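Local atomic coordinates of oxidoreductase, NAD-binding/iron-sulfur cluster-binding protein (PDB entry 6ZXU), a protein that carries out catabolic reductive dehalogenation, with a bound cobalamin (B12) and iron-sulfur clusters as its cofactors. Residues F146-G151 / A177-I182; A169-M174 / Y388-D393. One frame throughout, in Å; residues are numbered along the deposited sequence.

Contact 1. Residues F146-G151 / A177-I182; sequences FAVQFG and AEIAAI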
ATOM      1  N   PHE A 146       6.152  19.950  -0.670  1.00 16.94           N
ATOM      2  CA  PHE A 146       6.302  18.809   0.230  1.00 16.48           C
ATOM      3  C   PHE A 146       7.693  18.288   0.225  1.00 17.93           C
ATOM      4  O   PHE A 146       8.421  18.430  -0.750  1.00 19.44           O
ATOM      5  CB  PHE A 146       5.305  17.735  -0.055  1.00 16.62           C
ATOM      6  CG  PHE A 146       5.463  17.141  -1.410  1.00 18.21           C
ATOM      7  CD1 PHE A 146       6.418  16.123  -1.604  1.00 20.99           C
ATOM      8  CD2 PHE A 146       4.660  17.522  -2.451  1.00 20.24           C
ATOM      9  CE1 PHE A 146       6.537  15.534  -2.840  1.00 21.47           C
ATOM     10  CE2 PHE A 146       4.835  16.967  -3.732  1.00 23.55           C
ATOM     11  CZ  PHE A 146       5.798  15.985  -3.932  1.00 21.09           C
ATOM     12  N   ALA A 147       8.103  17.707   1.353  1.00 17.77           N
ATOM     13  CA  ALA A 147       9.433  17.116   1.526  1.00 19.07           C
ATOM     14  C   ALA A 147       9.209  15.618   1.768  1.00 19.77           C
ATOM     15  O   ALA A 147       8.231  15.180   2.393  1.00 20.55           O
ATOM     16  CB  ALA A 147      10.195  17.702   2.673  1.00 20.27           C
ATOM     17  N   VAL A 148      10.111  14.845   1.254  1.00 18.19           N
ATOM     18  CA  VAL A 148      10.207  13.434   1.637  1.00 18.93           C
ATOM     19  C   VAL A 148      11.547  13.244   2.313  1.00 17.12           C
ATOM     20  O   VAL A 148      12.597  13.536   1.736  1.00 19.49           O
ATOM     21  CB  VAL A 148      10.033  12.507   0.378  1.00 16.69           C
ATOM     22  CG1 VAL A 148      10.364  11.027   0.696  1.00 16.42           C
ATOM     23  CG2 VAL A 148       8.654  12.637  -0.159  1.00 17.30           C
ATOM     24  N   GLN A 149      11.567  12.632   3.477  1.00 19.48           N
ATOM     25  CA  GLN A 149      12.835  12.337   4.158  1.00 18.70           C
ATOM     26  C   GLN A 149      13.664  11.268   3.464  1.00 19.85           C
ATOM     27  O   GLN A 149      13.146  10.345   2.874  1.00 20.54           O
ATOM     28  CB  GLN A 149      12.561  11.912   5.635  1.00 19.24           C
ATOM     29  CG  GLN A 149      13.851  11.899   6.437  1.00 21.78           C
ATOM     30  CD  GLN A 149      13.720  11.814   7.953  1.00 20.68           C
ATOM     31  OE1 GLN A 149      14.654  12.163   8.686  1.00 19.89           O
ATOM     32  NE2 GLN A 149      12.627  11.293   8.416  1.00 21.03           N
ATOM     33  N   PHE A 150      14.980  11.418   3.517  1.00 20.15           N
ATOM     34  CA  PHE A 150      15.884  10.398   3.059  1.00 22.48           C
ATOM     35  C   PHE A 150      15.556   9.112   3.744  1.00 21.30           C
ATOM     36  O   PHE A 150      15.177   9.110   4.914  1.00 22.16           O
ATOM     37  CB  PHE A 150      17.357  10.747   3.440  1.00 21.83           C
ATOM     38  CG  PHE A 150      18.068  11.623   2.448  1.00 20.48           C
ATOM     39  CD1 PHE A 150      17.396  12.326   1.522  1.00 21.79           C
ATOM     40  CD2 PHE A 150      19.447  11.776   2.523  1.00 24.06           C
ATOM     41  CE1 PHE A 150      18.046  13.167   0.630  1.00 23.86           C
ATOM     42  CE2 PHE A 150      20.107  12.604   1.635  1.00 21.99           C
ATOM     43  CZ  PHE A 150      19.395  13.321   0.684  1.00 23.77           C
ATOM     44  N   GLY A 151      15.792   8.010   3.038  1.00 21.67           N
ATOM     45  CA  GLY A 151      15.691   6.675   3.656  1.00 20.75           C
ATOM     46  C   GLY A 151      16.826   6.391   4.604  1.00 22.55           C
ATOM     47  O   GLY A 151      17.941   6.900   4.446  1.00 19.00           O
ATOM     48  N   ALA A 177       8.905  12.848  -7.341  1.00 19.98           N
ATOM     49  CA  ALA A 177       8.287  12.913  -8.647  1.00 20.37           C
ATOM     50  C   ALA A 177       7.003  12.160  -8.678  1.00 19.99           C
ATOM     51  O   ALA A 177       6.036  12.568  -9.240  1.00 19.25           O
ATOM     52  CB  ALA A 177       9.241  12.358  -9.654  1.00 19.30           C
ATOM     53  N   GLU A 178       7.016  10.980  -8.080  1.00 24.09           N
ATOM     54  CA  GLU A 178       5.825  10.166  -7.982  1.00 20.87           C
ATOM     55  C   GLU A 178       4.678  10.913  -7.327  1.00 19.14           C
ATOM     56  O   GLU A 178       3.562  10.995  -7.876  1.00 20.49           O
ATOM     57  CB  GLU A 178       6.150   8.952  -7.106  1.00 26.57           C
ATOM     58  CG  GLU A 178       4.997   7.978  -6.909  1.00 29.75           C
ATOM     59  CD  GLU A 178       4.956   7.400  -5.469  1.00 39.90           C
ATOM     60  OE1 GLU A 178       5.845   6.587  -5.076  1.00 36.95           O
ATOM     61  OE2 GLU A 178       4.026   7.764  -4.675  1.00 41.80           O
ATOM     62  N   ILE A 179       4.906  11.439  -6.130  1.00 17.75           N
ATOM     63  CA  ILE A 179       3.886  12.193  -5.398  1.00 16.92           C
ATOM     64  C   ILE A 179       3.447  13.432  -6.183  1.00 15.20           C
ATOM     65  O   ILE A 179       2.269  13.698  -6.333  1.00 13.92           O
ATOM     66  CB  ILE A 179       4.389  12.594  -3.978  1.00 17.06           C
ATOM     67  CG1 ILE A 179       4.671  11.324  -3.188  1.00 19.88           C
ATOM     68  CG2 ILE A 179       3.385  13.516  -3.313  1.00 15.80           C
ATOM     69  CD1 ILE A 179       5.281  11.569  -1.834  1.00 21.05           C
ATOM     70  N   ALA A 180       4.395  14.179  -6.745  1.00 16.73           N
ATOM     71  CA  ALA A 180       4.034  15.400  -7.541  1.00 15.95           C
ATOM     72  C   ALA A 180       3.186  15.101  -8.765  1.00 16.89           C
ATOM     73  O   ALA A 180       2.285  15.853  -9.095  1.00 16.85           O
ATOM     74  CB  ALA A 180       5.302  16.135  -7.954  1.00 17.54           C
ATOM     75  N   ALA A 181       3.470  13.977  -9.442  1.00 16.15           N
ATOM     76  CA  ALA A 181       2.710  13.521 -10.605  1.00 17.64           C
ATOM     77  C   ALA A 181       1.315  13.123 -10.226  1.00 16.26           C
ATOM     78  O   ALA A 181       0.365  13.511 -10.912  1.00 16.26           O
ATOM     79  CB  ALA A 181       3.400  12.337 -11.274  1.00 19.42           C
ATOM     80  N   ILE A 182       1.151  12.478  -9.065  1.00 16.20           N
ATOM     81  CA  ILE A 182      -0.165  12.016  -8.657  1.00 15.98           C
ATOM     82  C   ILE A 182      -1.011  13.221  -8.240  1.00 17.95           C
ATOM     83  O   ILE A 182      -2.160  13.328  -8.614  1.00 16.42           O
ATOM     84  CB  ILE A 182      -0.053  10.972  -7.532  1.00 17.48           C
ATOM     85  CG1 ILE A 182       0.549   9.698  -8.061  1.00 18.48           C
ATOM     86  CG2 ILE A 182      -1.439  10.711  -6.997  1.00 17.37           C
ATOM     87  CD1 ILE A 182       0.988   8.755  -6.949  1.00 20.84           C
TER

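Contact 2. Residues A169-M174 / Y388-D393; sequences AARTDM and YYLGAD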
ATOM      1  N   ALA A 169      19.477  10.716  -2.552  1.00 22.00           N
ATOM      2  CA  ALA A 169      18.850  11.864  -3.205  1.00 21.93           C
ATOM      3  C   ALA A 169      18.095  11.478  -4.424  1.00 21.62           C
ATOM      4  O   ALA A 169      17.008  11.967  -4.673  1.00 23.09           O
ATOM      5  CB  ALA A 169      19.907  12.894  -3.565  1.00 23.04           C
ATOM      6  N   ALA A 170      18.623  10.538  -5.181  1.00 23.25           N
ATOM      7  CA  ALA A 170      17.888   9.987  -6.362  1.00 23.52           C
ATOM      8  C   ALA A 170      16.684   9.104  -5.991  1.00 21.14           C
ATOM      9  O   ALA A 170      15.627   9.218  -6.554  1.00 22.72           O
ATOM     10  CB  ALA A 170      18.845   9.194  -7.240  1.00 24.99           C
ATOM     11  N   ARG A 171      16.856   8.255  -4.985  1.00 23.92           N
ATOM     12  CA  ARG A 171      15.756   7.498  -4.392  1.00 20.42           C
ATOM     13  C   ARG A 171      14.644   8.441  -3.889  1.00 20.82           C
ATOM     14  O   ARG A 171      13.477   8.264  -4.181  1.00 20.09           O
ATOM     15  CB  ARG A 171      16.312   6.633  -3.260  1.00 23.04           C
ATOM     16  CG  ARG A 171      15.314   5.867  -2.381  1.00 21.97           C
ATOM     17  CD  ARG A 171      15.040   6.711  -1.167  1.00 21.69           C
ATOM     18  NE  ARG A 171      14.300   6.108  -0.080  1.00 20.89           N
ATOM     19  CZ  ARG A 171      13.588   6.818   0.767  1.00 24.66           C
ATOM     20  NH1 ARG A 171      13.574   8.139   0.712  1.00 23.15           N
ATOM     21  NH2 ARG A 171      12.954   6.219   1.747  1.00 29.94           N
ATOM     22  N   THR A 172      15.025   9.431  -3.124  1.00 22.08           N
ATOM     23  CA  THR A 172      14.050  10.357  -2.588  1.00 20.00           C
ATOM     24  C   THR A 172      13.481  11.286  -3.682  1.00 19.15           C
ATOM     25  O   THR A 172      12.283  11.574  -3.675  1.00 20.11           O
ATOM     26  CB  THR A 172      14.673  11.102  -1.440  1.00 19.13           C
ATOM     27  OG1 THR A 172      15.279  10.166  -0.521  1.00 18.37           O
ATOM     28  CG2 THR A 172      13.631  11.934  -0.739  1.00 18.17           C
ATOM     29  N   ASP A 173      14.292  11.714  -4.630  1.00 19.73           N
ATOM     30  CA  ASP A 173      13.720  12.388  -5.823  1.00 22.05           C
ATOM     31  C   ASP A 173      12.663  11.573  -6.536  1.00 22.37           C
ATOM     32  O   ASP A 173      11.635  12.105  -6.983  1.00 20.77           O
ATOM     33  CB  ASP A 173      14.816  12.822  -6.820  1.00 23.68           C
ATOM     34  CG  ASP A 173      15.521  14.107  -6.422  1.00 28.01           C
ATOM     35  OD1 ASP A 173      15.046  14.858  -5.504  1.00 28.74           O
ATOM     36  OD2 ASP A 173      16.588  14.374  -7.000  1.00 31.53           O
ATOM     37  N   MET A 174      12.935  10.292  -6.741  1.00 21.10           N
ATOM     38  CA  MET A 174      11.919   9.405  -7.369  1.00 21.13           C
ATOM     39  C   MET A 174      10.569   9.457  -6.649  1.00 18.23           C
ATOM     40  O   MET A 174       9.495   9.570  -7.264  1.00 19.34           O
ATOM     41  CB  MET A 174      12.454   7.938  -7.399  1.00 19.37           C
ATOM     42  CG  MET A 174      11.487   6.964  -8.008  1.00 22.25           C
ATOM     43  SD  MET A 174      11.999   5.217  -7.710  1.00 24.48           S
ATOM     44  CE  MET A 174      11.963   5.148  -5.876  1.00 25.75           C
ATOM     45  N   TYR A 388      13.167  -2.108   2.661  1.00 17.28           N
ATOM     46  CA  TYR A 388      12.836  -1.145   3.742  1.00 17.35           C
ATOM     47  C   TYR A 388      13.299   0.257   3.392  1.00 17.46           C
ATOM     48  O   TYR A 388      12.541   1.217   3.484  1.00 17.73           O
ATOM     49  CB  TYR A 388      13.346  -1.626   5.085  1.00 16.59           C
ATOM     50  CG  TYR A 388      12.655  -2.897   5.538  1.00 17.97           C
ATOM     51  CD1 TYR A 388      11.254  -2.937   5.734  1.00 17.58           C
ATOM     52  CD2 TYR A 388      13.357  -4.032   5.811  1.00 16.35           C
ATOM     53  CE1 TYR A 388      10.631  -4.086   6.118  1.00 16.32           C
ATOM     54  CE2 TYR A 388      12.722  -5.213   6.243  1.00 15.34           C
ATOM     55  CZ  TYR A 388      11.373  -5.235   6.380  1.00 16.90           C
ATOM     56  OH  TYR A 388      10.704  -6.376   6.803  1.00 17.72           O
ATOM     57  N   TYR A 389      14.457   0.340   2.761  1.00 18.07           N
ATOM     58  CA  TYR A 389      14.979   1.597   2.261  1.00 18.65           C
ATOM     59  C   TYR A 389      14.070   2.277   1.284  1.00 18.34           C
ATOM     60  O   TYR A 389      13.957   3.507   1.265  1.00 19.99           O
ATOM     61  CB  TYR A 389      16.362   1.346   1.577  1.00 20.48           C
ATOM     62  CG  TYR A 389      16.951   2.503   0.860  1.00 20.17           C
ATOM     63  CD1 TYR A 389      17.394   3.671   1.533  1.00 21.86           C
ATOM     64  CD2 TYR A 389      17.147   2.447  -0.496  1.00 21.19           C
ATOM     65  CE1 TYR A 389      18.027   4.719   0.844  1.00 20.91           C
ATOM     66  CE2 TYR A 389      17.797   3.472  -1.176  1.00 20.54           C
ATOM     67  CZ  TYR A 389      18.222   4.611  -0.477  1.00 22.98           C
ATOM     68  OH  TYR A 389      18.825   5.589  -1.195  1.00 23.11           O
ATOM     69  N   LEU A 390      13.459   1.491   0.419  1.00 17.78           N
ATOM     70  CA  LEU A 390      12.620   2.023  -0.628  1.00 18.15           C
ATOM     71  C   LEU A 390      11.223   2.266  -0.155  1.00 18.80           C
ATOM     72  O   LEU A 390      10.444   2.924  -0.837  1.00 19.75           O
ATOM     73  CB  LEU A 390      12.603   1.059  -1.847  1.00 18.79           C
ATOM     74  CG  LEU A 390      13.925   0.869  -2.592  1.00 16.66           C
ATOM     75  CD1 LEU A 390      13.841  -0.306  -3.536  1.00 18.19           C
ATOM     76  CD2 LEU A 390      14.194   2.155  -3.371  1.00 18.47           C
ATOM     77  N   GLY A 391      10.862   1.755   0.995  1.00 18.66           N
ATOM     78  CA  GLY A 391       9.541   2.088   1.610  1.00 17.99           C
ATOM     79  C   GLY A 391       8.604   0.945   1.931  1.00 17.53           C
ATOM     80  O   GLY A 391       7.439   1.177   2.243  1.00 18.32           O
ATOM     81  N   ALA A 392       9.059  -0.308   1.803  1.00 16.01           N
ATOM     82  CA  ALA A 392       8.189  -1.425   2.195  1.00 17.28           C
ATOM     83  C   ALA A 392       7.908  -1.417   3.687  1.00 15.79           C
ATOM     84  O   ALA A 392       8.731  -0.996   4.475  1.00 17.92           O
ATOM     85  CB  ALA A 392       8.822  -2.748   1.763  1.00 18.46           C
ATOM     86  N   ASP A 393       6.738  -1.884   4.099  1.00 14.12           N
ATOM     87  CA  ASP A 393       6.419  -2.124   5.495  1.00 16.12           C
ATOM     88  C   ASP A 393       6.844  -3.504   6.051  1.00 13.97           C
ATOM     89  O   ASP A 393       7.243  -3.596   7.169  1.00 12.83           O
ATOM     90  CB  ASP A 393       4.923  -1.876   5.746  1.00 15.45           C
ATOM     91  CG  ASP A 393       4.542  -0.330   5.459  1.00 22.24           C
ATOM     92  OD1 ASP A 393       5.220   0.553   6.061  1.00 24.11           O
ATOM     93  OD2 ASP A 393       3.707  -0.017   4.557  1.00 18.96           O
TER
HETATM   94  O   HOH W   1      12.235   4.136   3.776  1.00 33.08           O

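Contact 1. Residues F146-G151 / A177-I182
The phenyl ring of Phe146 carries the methyl CG2 of Ile179 on one face, 3.8 Å from the ring centroid and 24° off the ring normal, a CH-pi contact displaced toward the rim. The displacement is toward the far end of the ring, where Phe146 CZ comes within 3.5 Å of Ile179 CG2. The same CZ meets the helix obliquely, 3.6 Å from the backbone N of Ala180 and 4.1 Å from its CB, so that the ring ends against one turn of the helix. What sends it there is a first torsion that sets CG between the backbone N and the carbonyl carbon (chi1 63°). Two residues along the strand, Val148 faces the helix from the same side and takes the other arm of the isoleucine: Val148 CG2 lies 3.9 Å from Ile179 CD1. Ile179 thus splits its branches, CG2 to the ring and CD1 to the valine. No hydrogen bond crosses the interface, and all four touching residues are buried. An alanine in place of Phe146 would probably open a gap beneath the helix and leave Ile179 CG2 and the Ala180 methyl without their aromatic partner. The axes of strand 146-149 and helix 177-182 approach to 10.1 Å at closest and run at 148°, roughly antiparallel, with the helix packed on a face of the four-stranded antiparallel sheet. Strand 142-149, helix 168-190 and strand 194-198 follow one another here as a split beta-alpha-beta unit, its two parallel strands separated in the sheet by the antiparallel strand 232-239.

Contact 2. Residues A169-M174 / Y388-D393
Arg171 turns one side of its guanidinium on a single backbone oxygen: NE and NH2 each donate to Tyr389 O, both at 2.9 Å. The oxygen sits close to the guanidinium plane at the group's edge, and because two N-H groups converge on one atom neither bond is straight, the angle at the hydrogen being about 147° for NE and nearly the same for NH2. At its other end the group is held by NH1, which donates to Thr172 OG1 at 2.9 Å; gripped from two directions, it has little freedom to rotate. Water 1 lies in the same plane, accepting a weak bond from NH2 and donating to Tyr388 O at 2.9 Å. The acceptors Tyr388 and Tyr389 belong to the last turn of helix 376-390, which closes in a Schellman motif where Gly391 takes a positive phi. A positive charge at this carboxyl-terminal end probably interacts favourably with the helix dipole, and Arg175, one residue past 169-174, also reaches it, donating to Leu390 O. The arginine arrives over the tyrosine that it grips. The chain of Arg171 bends at chi2 (-95°), laying CD over one face of the Tyr389 ring, 4.3 Å from the centroid, with the guanidinium and ring planes 38° apart. Nearer the backbone, Arg171 CB packs 3.4 Å from Tyr389 OH, a hydroxyl whose hydrogen-bond partner is Thr167. On the apolar flank Leu390 CD2 lies 4.0 Å from Arg171 CG and, more loosely, 4.5 Å from Met174 CE. Val462 of helix 445-469 touches both Met174 and Leu390, carrying this packing on to a third helix.

How the contacts relate
From the N terminus, the chain first passes 146-151 at the end of strand 142-149, then enters helix 168-190, where 169-174 precedes 177-182. Contact 1 closes a short loop of 25 intervening residues. Contact 2 starts within that loop and is completed 213 residues later at 388-393, so the two cross. Helix 168-190 serves both: it packs along the first four-stranded antiparallel sheet, and its N-terminal part also meets the end of helix 376-390, just before strand 394-399 of a second sheet with the same strand order. The centres of contacts 1 and 2 lie about 9 Å apart, and Arg171 NH1 probably hydrogen-bonds Gln149 O at 3.1 Å, joining the two contacts directly.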